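Local coordinates for protein putative peptidyl-arginine deiminase (Chlorobium tepidum, PDB 1XKN) that probably hydrolyses the guanidinium group of arginine-like substrates, as agmatine and peptidyl-arginine deiminases do, at residues 20-24 and 36-41. Sequence-based numbering, arbitrary orientation.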
loop_
_atom_site.group_PDB
_atom_site.type_symbol
_atom_site.label_atom_id
_atom_site.label_comp_id
_atom_site.label_asym_id
_atom_site.label_seq_id
_atom_site.Cartn_x
_atom_site.Cartn_y
_atom_site.Cartn_z
ATOM N N LEU A 20 9.200 -5.564 -1.317
ATOM C CA LEU A 20 9.664 -4.304 -1.879
ATOM C C LEU A 20 10.231 -4.581 -3.263
ATOM O O LEU A 20 10.675 -5.694 -3.548
ATOM C CB LEU A 20 10.788 -3.710 -1.026
ATOM C CG LEU A 20 10.533 -3.391 0.445
ATOM C CD1 LEU A 20 11.840 -2.948 1.090
ATOM C CD2 LEU A 20 9.480 -2.302 0.558
ATOM N N SER A 21 10.209 -3.564 -4.117
ATOM C CA SER A 21 10.774 -3.655 -5.458
ATOM C C SER A 21 11.826 -2.553 -5.472
ATOM O O SER A 21 11.492 -1.372 -5.563
ATOM C CB SER A 21 9.708 -3.398 -6.532
ATOM O OG SER A 21 8.795 -4.478 -6.634
ATOM N N TRP A 22 13.093 -2.944 -5.351
ATOM C CA TRP A 22 14.198 -1.991 -5.318
ATOM C C TRP A 22 14.122 -1.006 -6.482
ATOM O O TRP A 22 13.887 -1.399 -7.623
ATOM C CB TRP A 22 15.534 -2.736 -5.332
ATOM C CG TRP A 22 16.660 -1.909 -4.796
ATOM C CD1 TRP A 22 17.607 -1.236 -5.517
ATOM C CD2 TRP A 22 16.911 -1.602 -3.419
ATOM N NE1 TRP A 22 18.426 -0.527 -4.675
ATOM C CE2 TRP A 22 18.022 -0.733 -3.381
ATOM C CE3 TRP A 22 16.299 -1.976 -2.213
ATOM C CZ2 TRP A 22 18.539 -0.226 -2.179
ATOM C CZ3 TRP A 22 16.812 -1.472 -1.018
ATOM C CH2 TRP A 22 17.922 -0.606 -1.013
ATOM N N PRO A 23 14.331 0.291 -6.202
ATOM C CA PRO A 23 14.274 1.340 -7.225
ATOM C C PRO A 23 15.401 1.344 -8.249
ATOM O O PRO A 23 16.551 1.054 -7.929
ATOM C CB PRO A 23 14.268 2.616 -6.397
ATOM C CG PRO A 23 15.175 2.254 -5.270
ATOM C CD PRO A 23 14.669 0.873 -4.889
ATOM N N HIS A 24 15.057 1.686 -9.487
ATOM C CA HIS A 24 16.045 1.762 -10.557
ATOM C C HIS A 24 15.547 2.610 -11.719
ATOM O O HIS A 24 16.334 3.032 -12.561
ATOM C CB HIS A 24 16.411 0.358 -11.058
ATOM C CG HIS A 24 15.259 -0.391 -11.651
ATOM N ND1 HIS A 24 14.398 -1.158 -10.895
ATOM C CD2 HIS A 24 14.811 -0.468 -12.927
ATOM C CE1 HIS A 24 13.470 -1.677 -11.681
ATOM N NE2 HIS A 24 13.698 -1.274 -12.918
ATOM N N VAL A 36 17.090 8.527 -3.630
ATOM C CA VAL A 36 16.094 7.459 -3.519
ATOM C C VAL A 36 16.551 6.113 -2.952
ATOM O O VAL A 36 15.920 5.579 -2.039
ATOM C CB VAL A 36 15.395 7.241 -4.880
ATOM C CG1 VAL A 36 14.302 6.190 -4.751
ATOM C CG2 VAL A 36 14.801 8.561 -5.357
ATOM N N PRO A 37 17.641 5.537 -3.486
ATOM C CA PRO A 37 18.115 4.246 -2.972
ATOM C C PRO A 37 18.321 4.233 -1.455
ATOM O O PRO A 37 17.990 3.253 -0.787
ATOM C CB PRO A 37 19.417 4.020 -3.745
ATOM C CG PRO A 37 19.852 5.423 -4.104
ATOM C CD PRO A 37 18.556 6.053 -4.516
ATOM N N ALA A 38 18.856 5.323 -0.913
ATOM C CA ALA A 38 19.092 5.405 0.525
ATOM C C ALA A 38 17.784 5.338 1.310
ATOM O O ALA A 38 17.743 4.782 2.408
ATOM C CB ALA A 38 19.847 6.689 0.869
ATOM N N VAL A 39 16.715 5.901 0.752
ATOM C CA VAL A 39 15.424 5.876 1.433
ATOM C C VAL A 39 14.920 4.438 1.501
ATOM O O VAL A 39 14.380 4.006 2.522
ATOM C CB VAL A 39 14.377 6.756 0.715
ATOM C CG1 VAL A 39 13.077 6.780 1.517
ATOM C CG2 VAL A 39 14.913 8.167 0.553
ATOM N N PHE A 40 15.101 3.691 0.416
ATOM C CA PHE A 40 14.676 2.301 0.414
ATOM C C PHE A 40 15.503 1.487 1.404
ATOM O O PHE A 40 14.991 0.557 2.030
ATOM C CB PHE A 40 14.775 1.702 -0.993
ATOM C CG PHE A 40 13.593 2.020 -1.864
ATOM C CD1 PHE A 40 13.455 3.272 -2.452
ATOM C CD2 PHE A 40 12.597 1.072 -2.070
ATOM C CE1 PHE A 40 12.337 3.575 -3.235
ATOM C CE2 PHE A 40 11.478 1.365 -2.850
ATOM C CZ PHE A 40 11.350 2.618 -3.432
ATOM N N ALA A 41 16.777 1.842 1.550
ATOM C CA ALA A 41 17.647 1.144 2.492
ATOM C C ALA A 41 17.145 1.400 3.911
ATOM O O ALA A 41 17.120 0.492 4.741
ATOM C CB ALA A 41 19.084 1.628 2.348
#
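Pro23 lays its pyrrolidine ring over one face of the Phe40 phenyl ring, and this pair forms the tight centre of the contact. Pro23 CD stands 3.5 Å from the centroid of the Phe40 ring and 14° off the ring normal, the geometry of a CH-pi contact. The same Pro23 CD comes within 3.4 Å of Phe40 CG, while Pro23 CG and CB lie over the CD1 and CE1 side of the ring. Phe40 can meet the proline this way because its CG stands anti to its own carbonyl carbon (chi1 -82°), which carries the ring off the helix toward 20-24. A second CH-pi contact follows on the Trp22 indole, where Phe40 CB sits 4.0 Å from the centroid of the six-membered ring, 22° off its normal. Pro23 CD covers the same indole face nearer the pyrrole end. No hydrogen bond crosses between the segments. In the beta-alpha-beta unit of strand 15-21, helix 36-50 and strand 52-57, the contact thus joins the loop that leaves the first strand to the first turns of the helix. The backbone of Trp22 still bonds to Asn56 of the second strand, and the indole also touches Met62 and Ala66 of helix 60-73. Trp22 CH2 and CZ2 reach the helix backbone obliquely, at Ala41 N (3.7 Å) and Pro37 O (3.8 Å) respectively. The looser side is that of Pro23 against Val36 and Pro37: Pro23 CB meets Val36 CG1 at 3.9 Å, and Pro23 CG approaches no closer than 4.2 Å to Pro37 CA. Pro37, partly exposed, also touches Leu69 of helix 60-73. On the strand side, Ser21 points its CB away from the helix, and its OG hydrogen-bonds His98 NE2 and Asn56 ND2.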